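Long-range contacts in STM4351 (Salmonella enterica, PDB 2Y7I), which binds arginine with high specificity as a periplasmic binding protein of the bacterial solute-binding protein 3 family: residues A[14-19]-A[140-145]; A[121-126]-A[156-161]. All blocks are in the same frame, centred on the assembly; numbering follows the deposited sequence.

Contact 1: A[14-19]-A[140-145]. With ZN (zinc ion), chain D; ARG (arginine), chain C.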
ATOM      1  N   ALA A  14      13.965   0.612  19.093  1.00 17.97           N
ATOM      2  CA  ALA A  14      13.431   1.966  18.951  1.00 19.11           C
ATOM      3  C   ALA A  14      14.515   3.049  18.995  1.00 19.90           C
ATOM      4  O   ALA A  14      14.427   3.998  19.772  1.00 20.67           O
ATOM      5  CB  ALA A  14      12.370   2.213  20.021  1.00 20.18           C
ATOM      6  N   THR A  15      15.505   2.897  18.117  1.00 20.18           N
ATOM      7  CA  THR A  15      16.690   3.749  18.022  1.00 21.08           C
ATOM      8  C   THR A  15      16.729   4.459  16.670  1.00 19.97           C
ATOM      9  O   THR A  15      17.735   5.094  16.312  1.00 19.80           O
ATOM     10  CB  THR A  15      17.968   2.857  18.098  1.00 21.25           C
ATOM     11  OG1 THR A  15      17.877   1.802  17.116  1.00 22.21           O
ATOM     12  CG2 THR A  15      18.100   2.230  19.470  1.00 23.38           C
ATOM     13  N   TYR A  16      15.630   4.355  15.919  1.00 19.14           N
ATOM     14  CA  TYR A  16      15.670   4.528  14.467  1.00 18.04           C
ATOM     15  C   TYR A  16      14.474   5.301  13.894  1.00 17.61           C
ATOM     16  O   TYR A  16      13.747   4.779  13.060  1.00 17.49           O
ATOM     17  CB  TYR A  16      15.776   3.126  13.815  1.00 17.77           C
ATOM     18  CG  TYR A  16      16.648   3.042  12.565  1.00 17.57           C
ATOM     19  CD1 TYR A  16      17.948   3.548  12.560  1.00 18.65           C
ATOM     20  CD2 TYR A  16      16.174   2.427  11.397  1.00 18.04           C
ATOM     21  CE1 TYR A  16      18.753   3.472  11.418  1.00 19.14           C
ATOM     22  CE2 TYR A  16      16.968   2.346  10.251  1.00 17.67           C
ATOM     23  CZ  TYR A  16      18.260   2.868  10.274  1.00 19.63           C
ATOM     24  OH  TYR A  16      19.068   2.786   9.157  1.00 19.24           O
ATOM     25  N   ALA A  17      14.274   6.543  14.336  1.00 17.47           N
ATOM     26  CA  ALA A  17      13.243   7.408  13.757  1.00 17.58           C
ATOM     27  C   ALA A  17      13.509   7.546  12.265  1.00 17.13           C
ATOM     28  O   ALA A  17      14.674   7.656  11.873  1.00 16.71           O
ATOM     29  CB  ALA A  17      13.260   8.799  14.424  1.00 18.18           C
ATOM     30  N   PRO A  18      12.447   7.559  11.426  1.00 17.26           N
ATOM     31  CA  PRO A  18      11.009   7.533  11.744  1.00 17.83           C
ATOM     32  C   PRO A  18      10.370   6.136  11.784  1.00 17.34           C
ATOM     33  O   PRO A  18       9.143   6.037  11.865  1.00 18.27           O
ATOM     34  CB  PRO A  18      10.405   8.293  10.556  1.00 18.33           C
ATOM     35  CG  PRO A  18      11.252   7.823   9.400  1.00 17.10           C
ATOM     36  CD  PRO A  18      12.664   7.676   9.968  1.00 17.18           C
ATOM     37  N   TYR A  19      11.173   5.082  11.670  1.00 15.81           N
ATOM     38  CA  TYR A  19      10.662   3.708  11.693  1.00 15.34           C
ATOM     39  C   TYR A  19      10.123   3.357  13.093  1.00 15.58           C
ATOM     40  O   TYR A  19       8.975   2.965  13.238  1.00 16.20           O
ATOM     41  CB  TYR A  19      11.764   2.728  11.278  1.00 14.24           C
ATOM     42  CG  TYR A  19      12.318   2.963   9.882  1.00 14.82           C
ATOM     43  CD1 TYR A  19      11.659   2.465   8.763  1.00 15.18           C
ATOM     44  CD2 TYR A  19      13.489   3.710   9.682  1.00 14.94           C
ATOM     45  CE1 TYR A  19      12.153   2.684   7.479  1.00 16.37           C
ATOM     46  CE2 TYR A  19      13.991   3.924   8.409  1.00 15.76           C
ATOM     47  CZ  TYR A  19      13.319   3.414   7.319  1.00 16.10           C
ATOM     48  OH  TYR A  19      13.799   3.626   6.054  1.00 18.76           O
ATOM     49  N   ASP A 140      25.324  -0.625  19.354  1.00 18.36           N
ATOM     50  CA  ASP A 140      23.969  -1.176  19.470  1.00 19.12           C
ATOM     51  C   ASP A 140      22.859  -0.118  19.455  1.00 19.71           C
ATOM     52  O   ASP A 140      21.708  -0.395  19.816  1.00 20.33           O
ATOM     53  CB  ASP A 140      23.843  -2.121  20.675  1.00 19.51           C
ATOM     54  CG  ASP A 140      24.323  -3.516  20.351  1.00 19.02           C
ATOM     55  OD1 ASP A 140      25.003  -3.667  19.314  1.00 18.03           O
ATOM     56  OD2 ASP A 140      24.037  -4.467  21.101  1.00 16.75           O
ATOM     57  N   SER A 141      23.203   1.101  19.059  1.00 20.63           N
ATOM     58  CA  SER A 141      22.200   2.158  18.938  1.00 21.22           C
ATOM     59  C   SER A 141      22.732   3.306  18.106  1.00 20.82           C
ATOM     60  O   SER A 141      23.762   3.891  18.452  1.00 20.29           O
ATOM     61  CB  SER A 141      21.806   2.674  20.326  1.00 22.88           C
ATOM     62  OG  SER A 141      20.952   3.800  20.217  1.00 25.95           O
ATOM     63  N   TYR A 142      22.027   3.621  17.016  1.00 19.88           N
ATOM     64  CA  TYR A 142      22.355   4.799  16.213  1.00 20.09           C
ATOM     65  C   TYR A 142      22.448   6.067  17.071  1.00 20.44           C
ATOM     66  O   TYR A 142      23.235   6.957  16.765  1.00 20.75           O
ATOM     67  CB  TYR A 142      21.426   4.933  14.976  1.00 19.29           C
ATOM     68  CG  TYR A 142      21.925   4.106  13.805  1.00 19.62           C
ATOM     69  CD1 TYR A 142      23.028   4.516  13.065  1.00 19.99           C
ATOM     70  CD2 TYR A 142      21.311   2.897  13.453  1.00 19.78           C
ATOM     71  CE1 TYR A 142      23.519   3.751  11.995  1.00 19.85           C
ATOM     72  CE2 TYR A 142      21.784   2.125  12.375  1.00 19.39           C
ATOM     73  CZ  TYR A 142      22.897   2.559  11.652  1.00 19.91           C
ATOM     74  OH  TYR A 142      23.412   1.791  10.609  1.00 16.07           O
ATOM     75  N   LEU A 143      21.717   6.123  18.185  1.00 21.18           N
ATOM     76  CA  LEU A 143      21.795   7.291  19.077  1.00 22.36           C
ATOM     77  C   LEU A 143      23.205   7.518  19.658  1.00 22.52           C
ATOM     78  O   LEU A 143      23.698   8.651  19.722  1.00 22.72           O
ATOM     79  CB  LEU A 143      20.759   7.217  20.217  1.00 23.83           C
ATOM     80  CG  LEU A 143      19.288   6.836  19.978  1.00 25.67           C
ATOM     81  CD1 LEU A 143      18.424   7.207  21.199  1.00 28.36           C
ATOM     82  CD2 LEU A 143      18.695   7.435  18.700  1.00 26.62           C
ATOM     83  N   ASN A 144      23.856   6.439  20.081  1.00 21.73           N
ATOM     84  CA  ASN A 144      25.238   6.536  20.560  1.00 21.68           C
ATOM     85  C   ASN A 144      26.213   6.890  19.437  1.00 20.11           C
ATOM     86  O   ASN A 144      27.211   7.574  19.660  1.00 19.92           O
ATOM     87  CB  ASN A 144      25.660   5.220  21.201  1.00 22.28           C
ATOM     88  CG  ASN A 144      24.788   4.847  22.385  1.00 24.97           C
ATOM     89  OD1 ASN A 144      24.143   3.807  22.384  1.00 27.31           O
ATOM     90  ND2 ASN A 144      24.763   5.703  23.395  1.00 28.97           N
ATOM     91  N   ALA A 145      25.923   6.385  18.242  1.00 18.82           N
ATOM     92  CA  ALA A 145      26.721   6.667  17.040  1.00 18.13           C
ATOM     93  C   ALA A 145      26.688   8.165  16.726  1.00 18.25           C
ATOM     94  O   ALA A 145      27.737   8.800  16.555  1.00 18.47           O
ATOM     95  CB  ALA A 145      26.212   5.849  15.855  1.00 17.21           C
TER
HETATM   96 ZN    ZN D1246      24.583  -6.155  20.577  1.00 16.19          ZN
HETATM   97  N   ARG C1245      17.578  -1.341   7.343  1.00 13.25           N
HETATM   98  CA  ARG C1245      18.847  -1.743   8.028  1.00 13.72           C
HETATM   99  C   ARG C1245      18.909  -3.261   8.146  1.00 13.54           C
HETATM  100  O   ARG C1245      19.860  -3.797   8.709  1.00 12.77           O
HETATM  101  CB  ARG C1245      18.955  -1.095   9.425  1.00 13.75           C
HETATM  102  CG  ARG C1245      17.744  -1.362  10.337  1.00 14.85           C
HETATM  103  CD  ARG C1245      17.950  -0.833  11.755  1.00 15.37           C
HETATM  104  NE  ARG C1245      16.672  -0.809  12.471  1.00 12.96           N
HETATM  105  CZ  ARG C1245      16.509  -0.428  13.737  1.00 12.44           C
HETATM  106  NH1 ARG C1245      17.545  -0.030  14.478  1.00 12.54           N
HETATM  107  NH2 ARG C1245      15.303  -0.448  14.264  1.00 13.45           N
HETATM  108  OXT ARG C1245      17.993  -3.978   7.700  1.00 13.15           O

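Contact 2: A[121-126]-A[156-161]. With ARG (arginine), chain C; ACT (acetate ion), chain G.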
ATOM      1  N   THR A 121      23.392  -5.066  11.078  1.00 14.73           N
ATOM      2  CA  THR A 121      22.708  -4.415   9.948  1.00 13.50           C
ATOM      3  C   THR A 121      23.305  -4.727   8.575  1.00 13.44           C
ATOM      4  O   THR A 121      24.452  -5.180   8.459  1.00 13.56           O
ATOM      5  CB  THR A 121      22.631  -2.864  10.118  1.00 13.19           C
ATOM      6  OG1 THR A 121      23.951  -2.297  10.096  1.00 12.91           O
ATOM      7  CG2 THR A 121      21.939  -2.508  11.410  1.00 13.68           C
ATOM      8  N   THR A 122      22.512  -4.449   7.545  1.00 12.82           N
ATOM      9  CA  THR A 122      22.980  -4.423   6.155  1.00 13.05           C
ATOM     10  C   THR A 122      24.172  -3.488   6.021  1.00 12.83           C
ATOM     11  O   THR A 122      25.138  -3.789   5.317  1.00 13.43           O
ATOM     12  CB  THR A 122      21.867  -3.893   5.235  1.00 12.62           C
ATOM     13  OG1 THR A 122      21.336  -2.698   5.809  1.00 12.05           O
ATOM     14  CG2 THR A 122      20.734  -4.912   5.122  1.00 11.54           C
ATOM     15  N   HIS A 123      24.095  -2.350   6.701  1.00 12.52           N
ATOM     16  CA  HIS A 123      25.126  -1.331   6.616  1.00 12.79           C
ATOM     17  C   HIS A 123      26.458  -1.835   7.123  1.00 13.38           C
ATOM     18  O   HIS A 123      27.500  -1.550   6.525  1.00 14.03           O
ATOM     19  CB  HIS A 123      24.690  -0.081   7.379  1.00 12.06           C
ATOM     20  CG  HIS A 123      23.290   0.330   7.074  1.00 12.87           C
ATOM     21  ND1 HIS A 123      22.871   0.633   5.794  1.00 11.87           N
ATOM     22  CD2 HIS A 123      22.197   0.442   7.868  1.00 11.68           C
ATOM     23  CE1 HIS A 123      21.585   0.940   5.818  1.00 10.76           C
ATOM     24  NE2 HIS A 123      21.152   0.828   7.060  1.00 10.81           N
ATOM     25  N   GLN A 124      26.427  -2.593   8.217  1.00 13.63           N
ATOM     26  CA  GLN A 124      27.637  -3.163   8.773  1.00 14.39           C
ATOM     27  C   GLN A 124      28.269  -4.129   7.773  1.00 15.63           C
ATOM     28  O   GLN A 124      29.473  -4.070   7.528  1.00 15.07           O
ATOM     29  CB  GLN A 124      27.337  -3.880  10.094  1.00 14.73           C
ATOM     30  CG  GLN A 124      28.524  -4.645  10.674  1.00 15.87           C
ATOM     31  CD  GLN A 124      28.205  -5.234  12.047  1.00 16.84           C
ATOM     32  OE1 GLN A 124      27.291  -6.056  12.190  1.00 17.53           O
ATOM     33  NE2 GLN A 124      28.968  -4.820  13.058  1.00 17.74           N
ATOM     34  N   ARG A 125      27.448  -4.997   7.183  1.00 16.04           N
ATOM     35  CA  ARG A 125      27.948  -5.996   6.243  1.00 17.46           C
ATOM     36  C   ARG A 125      28.511  -5.326   4.989  1.00 17.52           C
ATOM     37  O   ARG A 125      29.615  -5.668   4.540  1.00 18.12           O
ATOM     38  CB  ARG A 125      26.866  -7.023   5.891  1.00 18.22           C
ATOM     39  CG  ARG A 125      27.415  -8.256   5.182  1.00 22.12           C
ATOM     40  CD  ARG A 125      26.366  -9.371   5.059  1.00 26.17           C
ATOM     41  NE  ARG A 125      25.368  -9.120   4.012  1.00 27.01           N
ATOM     42  CZ  ARG A 125      25.496  -9.489   2.739  1.00 29.21           C
ATOM     43  NH1 ARG A 125      26.595 -10.109   2.319  1.00 28.90           N
ATOM     44  NH2 ARG A 125      24.520  -9.229   1.874  1.00 29.57           N
ATOM     45  N   TYR A 126      27.770  -4.358   4.448  1.00 16.15           N
ATOM     46  CA  TYR A 126      28.244  -3.600   3.291  1.00 16.62           C
ATOM     47  C   TYR A 126      29.610  -2.959   3.524  1.00 17.03           C
ATOM     48  O   TYR A 126      30.514  -3.145   2.702  1.00 17.54           O
ATOM     49  CB  TYR A 126      27.234  -2.540   2.795  1.00 15.68           C
ATOM     50  CG  TYR A 126      27.843  -1.686   1.701  1.00 17.05           C
ATOM     51  CD1 TYR A 126      27.957  -2.163   0.392  1.00 18.92           C
ATOM     52  CD2 TYR A 126      28.371  -0.437   1.993  1.00 18.23           C
ATOM     53  CE1 TYR A 126      28.555  -1.395  -0.606  1.00 20.38           C
ATOM     54  CE2 TYR A 126      28.971   0.336   1.009  1.00 19.00           C
ATOM     55  CZ  TYR A 126      29.065  -0.150  -0.282  1.00 19.79           C
ATOM     56  OH  TYR A 126      29.665   0.622  -1.242  1.00 21.65           O
ATOM     57  N   GLY A 156      31.922   9.801  10.325  1.00 16.02           N
ATOM     58  CA  GLY A 156      30.611   9.618   9.721  1.00 14.92           C
ATOM     59  C   GLY A 156      29.760   8.606  10.460  1.00 14.32           C
ATOM     60  O   GLY A 156      30.235   7.902  11.347  1.00 14.44           O
ATOM     61  N   VAL A 157      28.486   8.571  10.096  1.00 14.13           N
ATOM     62  CA  VAL A 157      27.544   7.556  10.569  1.00 13.68           C
ATOM     63  C   VAL A 157      26.809   7.089   9.320  1.00 13.34           C
ATOM     64  O   VAL A 157      26.394   7.909   8.512  1.00 13.73           O
ATOM     65  CB  VAL A 157      26.576   8.096  11.658  1.00 13.67           C
ATOM     66  CG1 VAL A 157      25.436   7.078  11.931  1.00 13.88           C
ATOM     67  CG2 VAL A 157      27.334   8.374  12.984  1.00 12.80           C
ATOM     68  N   PHE A 158      26.698   5.771   9.157  1.00 13.26           N
ATOM     69  CA  PHE A 158      26.215   5.140   7.921  1.00 13.42           C
ATOM     70  C   PHE A 158      24.923   4.388   8.240  1.00 13.34           C
ATOM     71  O   PHE A 158      24.912   3.537   9.132  1.00 12.64           O
ATOM     72  CB  PHE A 158      27.320   4.195   7.421  1.00 13.11           C
ATOM     73  CG  PHE A 158      27.020   3.467   6.140  1.00 12.74           C
ATOM     74  CD1 PHE A 158      26.629   4.146   4.986  1.00 15.66           C
ATOM     75  CD2 PHE A 158      27.220   2.089   6.073  1.00 14.57           C
ATOM     76  CE1 PHE A 158      26.388   3.453   3.785  1.00 15.56           C
ATOM     77  CE2 PHE A 158      26.994   1.379   4.879  1.00 15.90           C
ATOM     78  CZ  PHE A 158      26.573   2.064   3.736  1.00 14.54           C
ATOM     79  N   GLY A 159      23.837   4.740   7.544  1.00 13.55           N
ATOM     80  CA  GLY A 159      22.517   4.146   7.788  1.00 14.74           C
ATOM     81  C   GLY A 159      21.492   4.420   6.700  1.00 15.48           C
ATOM     82  O   GLY A 159      21.847   4.906   5.612  1.00 15.77           O
ATOM     83  N   ASP A 160      20.217   4.115   6.980  1.00 15.79           N
ATOM     84  CA  ASP A 160      19.149   4.330   5.989  1.00 16.59           C
ATOM     85  C   ASP A 160      18.903   5.816   5.776  1.00 16.47           C
ATOM     86  O   ASP A 160      18.951   6.602   6.722  1.00 16.07           O
ATOM     87  CB  ASP A 160      17.840   3.605   6.374  1.00 17.47           C
ATOM     88  CG  ASP A 160      17.923   2.093   6.154  1.00 18.53           C
ATOM     89  OD1 ASP A 160      17.781   1.639   5.005  1.00 23.26           O
ATOM     90  OD2 ASP A 160      18.138   1.349   7.122  1.00 19.46           O
ATOM     91  N   VAL A 161      18.647   6.194   4.525  1.00 16.39           N
ATOM     92  CA  VAL A 161      18.463   7.602   4.178  1.00 17.04           C
ATOM     93  C   VAL A 161      17.371   8.293   4.995  1.00 16.85           C
ATOM     94  O   VAL A 161      17.560   9.432   5.413  1.00 16.37           O
ATOM     95  CB  VAL A 161      18.331   7.852   2.628  1.00 18.03           C
ATOM     96  CG1 VAL A 161      17.102   7.157   2.035  1.00 18.80           C
ATOM     97  CG2 VAL A 161      18.354   9.341   2.317  1.00 19.17           C
TER
HETATM   98  N   ARG C1245      17.578  -1.341   7.343  1.00 13.25           N
HETATM   99  CA  ARG C1245      18.847  -1.743   8.028  1.00 13.72           C
HETATM  100  C   ARG C1245      18.909  -3.261   8.146  1.00 13.54           C
HETATM  101  O   ARG C1245      19.860  -3.797   8.709  1.00 12.77           O
HETATM  102  CB  ARG C1245      18.955  -1.095   9.425  1.00 13.75           C
HETATM  103  CG  ARG C1245      17.744  -1.362  10.337  1.00 14.85           C
HETATM  104  CD  ARG C1245      17.950  -0.833  11.755  1.00 15.37           C
HETATM  105  NE  ARG C1245      16.672  -0.809  12.471  1.00 12.96           N
HETATM  106  CZ  ARG C1245      16.509  -0.428  13.737  1.00 12.44           C
HETATM  107  NH1 ARG C1245      17.545  -0.030  14.478  1.00 12.54           N
HETATM  108  NH2 ARG C1245      15.303  -0.448  14.264  1.00 13.45           N
HETATM  109  OXT ARG C1245      17.993  -3.978   7.700  1.00 13.15           O
HETATM  110  C   ACT G1249      22.515  -9.100   6.284  1.00 25.58           C
HETATM  111  O   ACT G1249      21.689  -9.951   6.674  1.00 25.00           O
HETATM  112  OXT ACT G1249      22.752  -9.086   5.050  1.00 25.78           O
HETATM  113  CH3 ACT G1249      23.168  -8.147   7.241  1.00 25.35           C

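Contact 1: A[14-19]-A[140-145]
Thr-15 and Tyr-16 meet Ser-141, Tyr-142 and Leu-143 in a van der Waals contact across the cleft of a two-lobed periplasmic binding protein. The loop after strand 7-12 comes from one lobe and the start of helix 142-150 from the other, consistent with lobes closed over the bound arginine. On the outer side, the methyl CG2 of Thr-15 rests 3.3 Å from OG of Ser-141. That hydroxyl sits at the helix N-cap with OG anti to its own nitrogen (chi1 173°), and it accepts a capping bond from Leu-143 N at 3.2 Å, bent to 135°. OG1 of Thr-15 hydrogen-bonds Glu-118, in the same lobe as the helix, so both threonine branches reach the opposite lobe; Glu-118 also binds the arginine. Leu-143 touches the same loop through CD2, 3.5 Å from O of Thr-15.

Deeper in, the rings of Tyr-16 and Tyr-142 lie side by side and point the same way, their planes inclined by 32° and their centroids 5.1 Å apart, with CE1 of Tyr-16 only 3.3 Å from CD2 of Tyr-142. The phenol oxygens reach on to Asp-160 and to the carbonyl of Phe-158 respectively. Asp-140, one residue before the N-cap, shares a zinc ion with Asp-55. One face of the Tyr-16 ring is turned to the ligand, whose CD lies 3.6 Å above the ring plane, displaced toward the rim.

Contact 2: A[121-126]-A[156-161]
Phe-158 is the first residue of strand 156-160 to meet segment 121-126, and it does so through one edge and one face. With CG anti to the backbone nitrogen (chi1 -179°), the ring is carried to the helix. There CD2 lies 3.6 Å from CB of His-123, O of His-123 lies at the ring edge, near its plane, 3.4 Å from CE2 of Phe-158, and CZ is 3.5 Å from CD2 of Tyr-126. The imidazole of His-123 turns its edge to the Phe-158 face, a T-shaped pair with centroids 5.4 Å apart and planes at 72°. Phe-158 also packs on Ala-95 and Val-97 of the neighbouring strand, so the aromatic cluster joins the helix to the mixed sheet of this lobe, in the family's two-lobed periplasmic binding protein fold.

Gly-159 lies against the imidazole. Its CA sits 3.7 Å from the centroid of the His-123 ring in a CH-pi contact over the face, while OG1 of Thr-122 occupies the opposite face; the two covered faces, with bonds at both nitrogens, would limit its rotation. ND1 is bonded to Tyr-187.

At Asp-160 the strand reaches the ligand. NE2 of His-123 donates to OD2 of Asp-160 at 3.1 Å, with the acceptor in the imidazole plane but the donor 73° out of the carboxylate plane. The same OD2 takes the ligand N at 2.8 Å and also bonds OH of Tyr-16, so three groups meet on this one oxygen. Across the ligand, the helix start supplies Thr-122 N, which donates to the ligand O at 3.0 Å.

Contact 1 bridges the two lobes and is partly buried, with Leu-143 exposed at its margin; contact 2 lies wholly within one lobe and is buried throughout. The chemistry follows: contact 1 relies on van der Waals packing between surfaces brought together at the cleft, whereas contact 2 combines aromatic packing with a directed His-carboxylate bond. Helix 142-150 of contact 1 runs on to strand 156-160 of contact 2, and the two tyrosines of contact 1 tie it to contact 2 through their hydroxyls. Both border the arginine, contact 1 along its side chain and contact 2 around its amino and carboxylate end.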